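Local coordinates for protein adenylate isopentenyltransferase (Humulus lupulus, PDB 3A8T) that transfers an isopentenyl group from dimethylallyl diphosphate to ATP, ADP or AMP in cytokinin biosynthesis, at residues 39-47 against 171-180; 187-196 against 268-279. One frame throughout, in Å; residues are numbered along the deposited sequence.

Contact 1 pairs two neighbouring strands inside the parallel sheet of this P-loop transferase, whereas contact 2 packs segments 187-196 and 268-279 of two longer helices. They share no element, but strand 174-181 runs on to helix 184-201; the centres of the two contacts lie about 28 Å apart. Contact 1 is mostly buried: backbone hydrogen bonds do the holding, apolar side chains fill both faces, and charges gather only where the strands begin. Contact 2 is partly buried, without backbone bonds across it; small and branched side chains interlock, with one salt bridge at the exposed end. Contact 1 holds Gly47 of the ATP-binding loop, its CA about 10 Å from the nearest ATP atom; contact 2 touches ATP through Leu278.

Contact 1: residues 39-47 against 171-180; sequences KEKLLVLMG and LRYDCCFLWV
Asp174 OD2 is gripped by Lys41 NZ in a 3.0 Å salt bridge, met nearly head-on along its C-O bond, and by a water that also donates to Lys39 O. Lys41 NZ also bonds to Phe336 O and Glu339 O, tying the start of these two inner strands to the last residues of the chain. Lys39 folds over the loop that leads into strand 174-181: its chain bends at chi3 (-65°), and NZ reaches Leu171 O at 3.2 Å. From Asp174 N on Glu40 O to Val180 N on Met46 O, seven backbone bonds link the parallel strands in alternating direction, Met46 N to Leu178 O at 2.7 Å. These central strands belong to a P-loop fold; 39-47 leads into the ATP-binding loop that opens at Gly47, whose backbone angles suit a residue without CB. On one face, Val44 CB lies 3.7 Å from Phe177 CD1; Met46, bent at chi3, sets CE 3.9 Å from Phe177 CD1 and SD 5.4 Å from the ring centroid, an oblique Met-aromatic contact. The other face is buried under helix 315-338, so leucines fill it with no polar group to satisfy: Leu45 CD2 runs alongside Leu178 CD1 at 3.6 Å, and Leu43 CD1 touches Cys176 SG at 3.6 Å.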
# COMPACT_ATOMS: atom_id res chain seq x y z
N LYS A 39 17.37 -22.76 2.95
CA LYS A 39 16.38 -21.80 2.45
C LYS A 39 15.43 -21.19 3.49
O LYS A 39 14.55 -21.84 4.02
CB LYS A 39 15.62 -22.46 1.32
CG LYS A 39 14.62 -21.62 0.64
CD LYS A 39 14.01 -22.40 -0.53
CE LYS A 39 15.04 -22.70 -1.60
NZ LYS A 39 14.43 -23.11 -2.90
N GLU A 40 15.66 -19.91 3.77
CA GLU A 40 14.92 -19.11 4.74
C GLU A 40 13.44 -18.93 4.52
O GLU A 40 12.98 -18.71 3.37
CB GLU A 40 15.58 -17.74 4.88
CG GLU A 40 17.04 -17.87 5.23
CD GLU A 40 17.88 -16.62 4.99
OE1 GLU A 40 17.66 -15.92 3.94
OE2 GLU A 40 18.78 -16.36 5.85
N LYS A 41 12.72 -18.98 5.65
CA LYS A 41 11.28 -18.83 5.71
C LYS A 41 10.89 -17.37 5.66
O LYS A 41 11.47 -16.52 6.37
CB LYS A 41 10.71 -19.47 6.95
CG LYS A 41 10.85 -21.01 6.99
CD LYS A 41 10.22 -21.63 8.29
CE LYS A 41 10.11 -23.19 8.26
NZ LYS A 41 9.01 -23.69 7.35
N LEU A 42 9.92 -17.08 4.80
CA LEU A 42 9.42 -15.76 4.63
C LEU A 42 7.91 -15.73 4.49
O LEU A 42 7.33 -16.39 3.65
CB LEU A 42 10.07 -15.09 3.40
CG LEU A 42 9.48 -13.71 3.05
CD1 LEU A 42 9.84 -12.61 4.10
CD2 LEU A 42 9.95 -13.37 1.66
N LEU A 43 7.27 -14.97 5.35
CA LEU A 43 5.83 -14.85 5.29
C LEU A 43 5.53 -13.71 4.34
O LEU A 43 6.17 -12.65 4.43
CB LEU A 43 5.26 -14.56 6.67
CG LEU A 43 3.75 -14.48 6.82
CD1 LEU A 43 3.06 -15.76 6.27
CD2 LEU A 43 3.48 -14.28 8.32
N VAL A 44 4.59 -13.93 3.42
CA VAL A 44 4.25 -12.91 2.46
C VAL A 44 2.78 -12.53 2.57
O VAL A 44 1.93 -13.35 2.41
CB VAL A 44 4.58 -13.40 1.02
CG1 VAL A 44 4.21 -12.31 -0.03
CG2 VAL A 44 6.06 -13.79 0.96
N LEU A 45 2.51 -11.27 2.88
CA LEU A 45 1.13 -10.82 3.02
C LEU A 45 0.79 -10.05 1.78
O LEU A 45 1.37 -8.99 1.54
CB LEU A 45 0.92 -9.94 4.29
CG LEU A 45 1.34 -10.51 5.67
CD1 LEU A 45 0.64 -9.78 6.75
CD2 LEU A 45 1.12 -12.00 5.76
N MET A 46 -0.14 -10.62 1.01
CA MET A 46 -0.61 -10.09 -0.26
C MET A 46 -2.08 -9.65 -0.35
O MET A 46 -2.94 -10.08 0.43
CB MET A 46 -0.38 -11.13 -1.35
CG MET A 46 1.05 -11.19 -1.87
SD MET A 46 1.19 -12.46 -3.18
CE MET A 46 0.19 -13.58 -2.39
N GLY A 47 -2.34 -8.81 -1.34
CA GLY A 47 -3.67 -8.31 -1.56
C GLY A 47 -3.65 -6.90 -2.15
O GLY A 47 -2.62 -6.20 -2.13
N LEU A 171 11.39 -20.16 -6.47
CA LEU A 171 11.55 -19.20 -5.37
C LEU A 171 12.80 -19.31 -4.48
O LEU A 171 13.30 -20.35 -4.15
CB LEU A 171 10.29 -19.15 -4.50
CG LEU A 171 8.98 -18.82 -5.27
CD1 LEU A 171 7.89 -18.67 -4.28
CD2 LEU A 171 9.08 -17.59 -6.08
N ARG A 172 13.30 -18.14 -4.16
CA ARG A 172 14.49 -17.96 -3.37
C ARG A 172 14.25 -18.40 -1.95
O ARG A 172 15.15 -18.91 -1.30
CB ARG A 172 14.82 -16.49 -3.40
CG ARG A 172 16.25 -16.15 -3.41
CD ARG A 172 16.34 -14.78 -4.00
NE ARG A 172 17.40 -14.03 -3.36
CZ ARG A 172 17.35 -12.73 -3.13
NH1 ARG A 172 16.29 -12.05 -3.50
NH2 ARG A 172 18.37 -12.13 -2.54
N TYR A 173 13.03 -18.20 -1.45
CA TYR A 173 12.75 -18.54 -0.08
C TYR A 173 11.69 -19.63 0.08
O TYR A 173 11.11 -20.12 -0.86
CB TYR A 173 12.27 -17.30 0.66
CG TYR A 173 13.18 -16.11 0.53
CD1 TYR A 173 14.38 -16.03 1.22
CD2 TYR A 173 12.86 -15.07 -0.34
CE1 TYR A 173 15.25 -14.94 1.03
CE2 TYR A 173 13.71 -14.00 -0.55
CZ TYR A 173 14.90 -13.94 0.14
OH TYR A 173 15.69 -12.83 -0.05
N ASP A 174 11.46 -19.98 1.32
CA ASP A 174 10.45 -20.93 1.69
C ASP A 174 9.29 -20.00 2.10
O ASP A 174 9.23 -19.53 3.24
CB ASP A 174 10.95 -21.71 2.90
CG ASP A 174 9.94 -22.68 3.42
OD1 ASP A 174 9.04 -23.08 2.63
OD2 ASP A 174 10.06 -23.07 4.60
N CYS A 175 8.40 -19.74 1.16
CA CYS A 175 7.29 -18.82 1.39
C CYS A 175 5.94 -19.34 1.86
O CYS A 175 5.53 -20.44 1.51
CB CYS A 175 7.02 -18.03 0.11
SG CYS A 175 8.37 -17.17 -0.56
N CYS A 176 5.24 -18.52 2.63
CA CYS A 176 3.88 -18.79 3.05
C CYS A 176 3.22 -17.50 2.55
O CYS A 176 3.69 -16.41 2.84
CB CYS A 176 3.75 -18.91 4.57
SG CYS A 176 2.02 -19.06 5.14
N PHE A 177 2.17 -17.64 1.76
CA PHE A 177 1.49 -16.50 1.17
C PHE A 177 0.12 -16.32 1.75
O PHE A 177 -0.71 -17.18 1.56
CB PHE A 177 1.29 -16.73 -0.33
CG PHE A 177 2.54 -16.88 -1.12
CD1 PHE A 177 3.29 -15.77 -1.48
CD2 PHE A 177 2.95 -18.14 -1.56
CE1 PHE A 177 4.45 -15.90 -2.25
CE2 PHE A 177 4.11 -18.29 -2.33
CZ PHE A 177 4.86 -17.17 -2.68
N LEU A 178 -0.13 -15.24 2.46
CA LEU A 178 -1.47 -14.99 2.94
C LEU A 178 -2.00 -13.93 1.98
O LEU A 178 -1.34 -12.90 1.77
CB LEU A 178 -1.49 -14.43 4.35
CG LEU A 178 -0.89 -15.33 5.43
CD1 LEU A 178 -0.99 -14.69 6.80
CD2 LEU A 178 -1.61 -16.65 5.39
N TRP A 179 -3.15 -14.20 1.38
CA TRP A 179 -3.77 -13.27 0.46
C TRP A 179 -5.09 -12.80 1.10
O TRP A 179 -6.00 -13.61 1.30
CB TRP A 179 -4.00 -13.94 -0.91
CG TRP A 179 -4.94 -13.24 -1.83
CD1 TRP A 179 -5.11 -11.89 -1.98
CD2 TRP A 179 -5.81 -13.84 -2.80
NE1 TRP A 179 -6.03 -11.62 -2.97
CE2 TRP A 179 -6.47 -12.80 -3.48
CE3 TRP A 179 -6.10 -15.17 -3.14
CZ2 TRP A 179 -7.40 -13.04 -4.49
CZ3 TRP A 179 -7.03 -15.41 -4.15
CH2 TRP A 179 -7.67 -14.36 -4.81
N VAL A 180 -5.16 -11.51 1.44
CA VAL A 180 -6.36 -10.94 2.04
C VAL A 180 -7.24 -10.44 0.92
O VAL A 180 -6.88 -9.53 0.19
CB VAL A 180 -6.04 -9.77 3.06
CG1 VAL A 180 -7.30 -9.30 3.74
CG2 VAL A 180 -5.08 -10.27 4.13
O HOH W 1 12.82 -23.59 4.99

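Contact 2: residues 187-196 against 268-279; sequences LTDYLAKRVD and VRAIKENTCHLA. With ATP (adenosine-5'-triphosphate), chain B.
Lys272 turns CG away from its own carbonyl carbon (chi1 -72°) and then stays fully extended, which carries its amine across the neighbouring helix to Asp196; Asp196, with chi1 -81°, swings its carboxylate back to meet it. The two helices pack roughly antiparallel, their axes 9.2 Å apart and crossing at 141°, in the helical part of the transferase beside the nucleotide. Ala192, with only a methyl, lets the lysine's methylenes lie against it, its CB 4.0 Å from Lys272 CD. Val195 presses its branched side chain on the same lysine and on Ile271, CG2 meeting Ile271 CG2 at 3.7 Å. Further along, Leu191 CG presses tightly on Thr275 CG2 at 3.4 Å; the leucine's torsions are far from staggered, which may mean strain or an imprecise model. A threonine fits here because its hydroxyl turns back to its own helix, Thr275 OG1 donating to Ile271 O at 2.7 Å, while its methyl serves the interface. Ala279 CB then receives Leu191 CD2 and Leu187 CD2, and Leu278, on another side of its helix, sets CD2 3.4 Å from ATP O4'. At the solvent-exposed end, Lys272 NZ forms a salt bridge with Asp196 OD1 at 2.7 Å, from above the carboxylate plane.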
# COMPACT_ATOMS: atom_id res chain seq x y z
N LEU A 187 -14.60 -3.39 -1.49
CA LEU A 187 -13.27 -2.81 -1.53
C LEU A 187 -13.36 -1.42 -2.12
O LEU A 187 -12.89 -0.46 -1.56
CB LEU A 187 -12.35 -3.70 -2.33
CG LEU A 187 -10.88 -3.25 -2.36
CD1 LEU A 187 -10.35 -3.09 -0.94
CD2 LEU A 187 -10.06 -4.23 -3.20
N THR A 188 -14.00 -1.35 -3.27
CA THR A 188 -14.26 -0.12 -3.99
C THR A 188 -14.85 0.94 -3.04
O THR A 188 -14.31 2.04 -2.90
CB THR A 188 -15.26 -0.47 -5.13
OG1 THR A 188 -14.51 -0.91 -6.26
CG2 THR A 188 -16.12 0.68 -5.50
N ASP A 189 -15.95 0.60 -2.40
CA ASP A 189 -16.58 1.48 -1.45
C ASP A 189 -15.67 1.84 -0.27
O ASP A 189 -15.66 2.98 0.21
CB ASP A 189 -17.87 0.84 -0.93
CG ASP A 189 -18.97 0.83 -2.00
OD1 ASP A 189 -20.07 0.28 -1.74
OD2 ASP A 189 -18.74 1.40 -3.10
N TYR A 190 -14.91 0.87 0.22
CA TYR A 190 -14.04 1.19 1.35
C TYR A 190 -12.97 2.15 0.91
O TYR A 190 -12.68 3.09 1.60
CB TYR A 190 -13.42 -0.03 1.97
CG TYR A 190 -12.44 0.29 3.01
CD1 TYR A 190 -12.84 0.69 4.30
CD2 TYR A 190 -11.07 0.24 2.72
CE1 TYR A 190 -11.88 1.03 5.27
CE2 TYR A 190 -10.13 0.56 3.69
CZ TYR A 190 -10.53 0.96 4.94
OH TYR A 190 -9.53 1.33 5.83
N LEU A 191 -12.43 1.91 -0.27
CA LEU A 191 -11.40 2.74 -0.88
C LEU A 191 -11.82 4.20 -1.13
O LEU A 191 -11.00 5.08 -1.04
CB LEU A 191 -10.96 2.12 -2.18
CG LEU A 191 -9.70 1.25 -2.30
CD1 LEU A 191 -9.00 0.96 -0.98
CD2 LEU A 191 -10.10 0.03 -3.07
N ALA A 192 -13.09 4.43 -1.43
CA ALA A 192 -13.62 5.77 -1.63
C ALA A 192 -13.71 6.36 -0.24
O ALA A 192 -13.37 7.52 -0.04
CB ALA A 192 -15.04 5.73 -2.27
N LYS A 193 -14.21 5.60 0.72
CA LYS A 193 -14.29 6.16 2.04
C LYS A 193 -12.88 6.54 2.54
O LYS A 193 -12.67 7.63 3.09
CB LYS A 193 -14.93 5.15 2.96
CG LYS A 193 -14.76 5.45 4.43
CD LYS A 193 -15.06 4.20 5.24
CE LYS A 193 -15.16 4.53 6.73
NZ LYS A 193 -13.92 5.27 7.24
N ARG A 194 -11.91 5.67 2.33
CA ARG A 194 -10.57 5.94 2.77
C ARG A 194 -10.01 7.24 2.10
O ARG A 194 -9.24 7.97 2.69
CB ARG A 194 -9.70 4.72 2.48
CG ARG A 194 -8.34 4.85 3.00
CD ARG A 194 -7.50 3.60 2.81
NE ARG A 194 -7.02 3.48 1.44
CZ ARG A 194 -6.02 2.69 1.04
NH1 ARG A 194 -5.37 1.91 1.91
NH2 ARG A 194 -5.64 2.73 -0.23
N VAL A 195 -10.42 7.53 0.87
CA VAL A 195 -9.92 8.73 0.29
C VAL A 195 -10.46 9.88 1.14
O VAL A 195 -9.72 10.81 1.49
CB VAL A 195 -10.33 8.89 -1.21
CG1 VAL A 195 -10.09 10.36 -1.68
CG2 VAL A 195 -9.50 7.93 -2.10
N ASP A 196 -11.75 9.81 1.52
CA ASP A 196 -12.36 10.83 2.37
C ASP A 196 -11.60 10.96 3.72
O ASP A 196 -11.34 12.04 4.18
CB ASP A 196 -13.84 10.50 2.61
CG ASP A 196 -14.76 10.94 1.43
OD1 ASP A 196 -14.28 11.14 0.30
OD2 ASP A 196 -15.98 11.08 1.64
N VAL A 268 -10.93 14.97 -6.61
CA VAL A 268 -11.34 13.93 -5.70
C VAL A 268 -11.93 12.69 -6.34
O VAL A 268 -11.58 11.60 -5.90
CB VAL A 268 -12.31 14.42 -4.65
CG1 VAL A 268 -12.68 13.24 -3.72
CG2 VAL A 268 -11.67 15.53 -3.82
N ARG A 269 -12.80 12.82 -7.34
CA ARG A 269 -13.41 11.65 -8.02
C ARG A 269 -12.33 10.91 -8.77
O ARG A 269 -12.34 9.69 -8.87
CB ARG A 269 -14.43 12.00 -9.13
CG ARG A 269 -15.60 12.87 -8.76
CD ARG A 269 -16.35 13.36 -10.04
NE ARG A 269 -17.17 12.33 -10.69
CZ ARG A 269 -18.10 12.58 -11.64
NH1 ARG A 269 -18.34 13.84 -12.06
NH2 ARG A 269 -18.83 11.58 -12.16
N ALA A 270 -11.40 11.66 -9.33
CA ALA A 270 -10.36 11.05 -10.10
C ALA A 270 -9.51 10.21 -9.22
O ALA A 270 -9.12 9.16 -9.62
CB ALA A 270 -9.51 12.11 -10.85
N ILE A 271 -9.24 10.68 -8.01
CA ILE A 271 -8.43 9.96 -7.05
C ILE A 271 -9.12 8.67 -6.61
O ILE A 271 -8.48 7.62 -6.49
CB ILE A 271 -8.15 10.83 -5.80
CG1 ILE A 271 -7.06 11.85 -6.09
CG2 ILE A 271 -7.75 9.97 -4.64
CD1 ILE A 271 -6.75 12.70 -4.91
N LYS A 272 -10.42 8.75 -6.37
CA LYS A 272 -11.19 7.59 -5.92
C LYS A 272 -11.18 6.55 -7.02
O LYS A 272 -10.93 5.38 -6.77
CB LYS A 272 -12.61 8.00 -5.59
CG LYS A 272 -12.67 8.82 -4.29
CD LYS A 272 -14.06 9.23 -3.91
CE LYS A 272 -14.05 9.74 -2.50
NZ LYS A 272 -15.37 10.24 -2.03
N GLU A 273 -11.44 7.02 -8.24
CA GLU A 273 -11.42 6.21 -9.46
C GLU A 273 -10.11 5.54 -9.78
O GLU A 273 -10.10 4.39 -10.15
CB GLU A 273 -11.77 7.08 -10.65
CG GLU A 273 -13.16 6.90 -11.17
CD GLU A 273 -13.44 7.87 -12.29
OE1 GLU A 273 -14.22 8.85 -12.05
OE2 GLU A 273 -12.85 7.65 -13.40
N ASN A 274 -9.01 6.28 -9.72
CA ASN A 274 -7.70 5.69 -10.00
C ASN A 274 -7.36 4.60 -9.01
O ASN A 274 -6.72 3.63 -9.33
CB ASN A 274 -6.63 6.78 -10.02
CG ASN A 274 -6.79 7.69 -11.25
OD1 ASN A 274 -7.43 7.28 -12.21
ND2 ASN A 274 -6.25 8.90 -11.23
N THR A 275 -7.86 4.76 -7.79
CA THR A 275 -7.61 3.86 -6.67
C THR A 275 -8.36 2.57 -6.89
O THR A 275 -7.85 1.48 -6.70
CB THR A 275 -8.08 4.53 -5.40
OG1 THR A 275 -7.21 5.65 -5.11
CG2 THR A 275 -8.11 3.55 -4.26
N CYS A 276 -9.59 2.76 -7.35
CA CYS A 276 -10.49 1.71 -7.66
C CYS A 276 -9.93 0.93 -8.85
O CYS A 276 -9.96 -0.30 -8.83
CB CYS A 276 -11.89 2.31 -7.90
SG CYS A 276 -12.67 2.89 -6.28
N HIS A 277 -9.41 1.61 -9.86
CA HIS A 277 -8.84 0.91 -11.00
C HIS A 277 -7.57 0.16 -10.62
O HIS A 277 -7.31 -0.92 -11.11
CB HIS A 277 -8.51 1.89 -12.13
CG HIS A 277 -9.68 2.21 -13.00
ND1 HIS A 277 -9.92 3.47 -13.50
CD2 HIS A 277 -10.68 1.42 -13.45
CE1 HIS A 277 -11.03 3.45 -14.22
NE2 HIS A 277 -11.51 2.22 -14.20
N LEU A 278 -6.75 0.79 -9.77
CA LEU A 278 -5.50 0.16 -9.32
C LEU A 278 -5.87 -1.14 -8.58
O LEU A 278 -5.20 -2.16 -8.73
CB LEU A 278 -4.73 1.10 -8.37
CG LEU A 278 -3.54 0.42 -7.68
CD1 LEU A 278 -2.51 -0.04 -8.72
CD2 LEU A 278 -2.91 1.35 -6.65
N ALA A 279 -6.95 -1.09 -7.81
CA ALA A 279 -7.39 -2.27 -7.07
C ALA A 279 -7.70 -3.44 -8.02
O ALA A 279 -7.33 -4.61 -7.78
CB ALA A 279 -8.64 -1.93 -6.17
PG ATP B . 3.15 -1.35 -12.04
O1G ATP B . 4.51 -1.96 -12.26
O2G ATP B . 3.31 0.26 -12.17
O3G ATP B . 2.12 -1.86 -13.16
PB ATP B . 3.46 -2.52 -9.56
O1B ATP B . 3.30 -3.94 -9.62
O2B ATP B . 4.94 -2.19 -9.91
O3B ATP B . 2.48 -1.78 -10.57
PA ATP B . 1.78 -1.34 -7.63
O1A ATP B . 0.60 -1.96 -8.22
O2A ATP B . 1.62 -1.48 -6.02
O3A ATP B . 3.21 -2.06 -8.03
O5' ATP B . 1.83 0.26 -7.89
C5' ATP B . 1.46 0.64 -9.18
C4' ATP B . 1.04 2.10 -9.10
O4' ATP B . -0.06 2.21 -8.19
C3' ATP B . 2.11 3.06 -8.54
O3' ATP B . 2.97 3.52 -9.58
C2' ATP B . 1.26 4.17 -7.90
O2' ATP B . 0.91 5.11 -8.85
C1' ATP B . 0.03 3.46 -7.39
N9 ATP B . 0.16 3.15 -5.94
C8 ATP B . 0.58 1.95 -5.38
N7 ATP B . 0.68 2.06 -4.07
C5 ATP B . 0.33 3.32 -3.70
C6 ATP B . 0.24 4.06 -2.45
N6 ATP B . 0.56 3.50 -1.24
N1 ATP B . -0.17 5.34 -2.51
C2 ATP B . -0.48 5.92 -3.66
N3 ATP B . -0.41 5.29 -4.83
C4 ATP B . -0.02 4.03 -4.91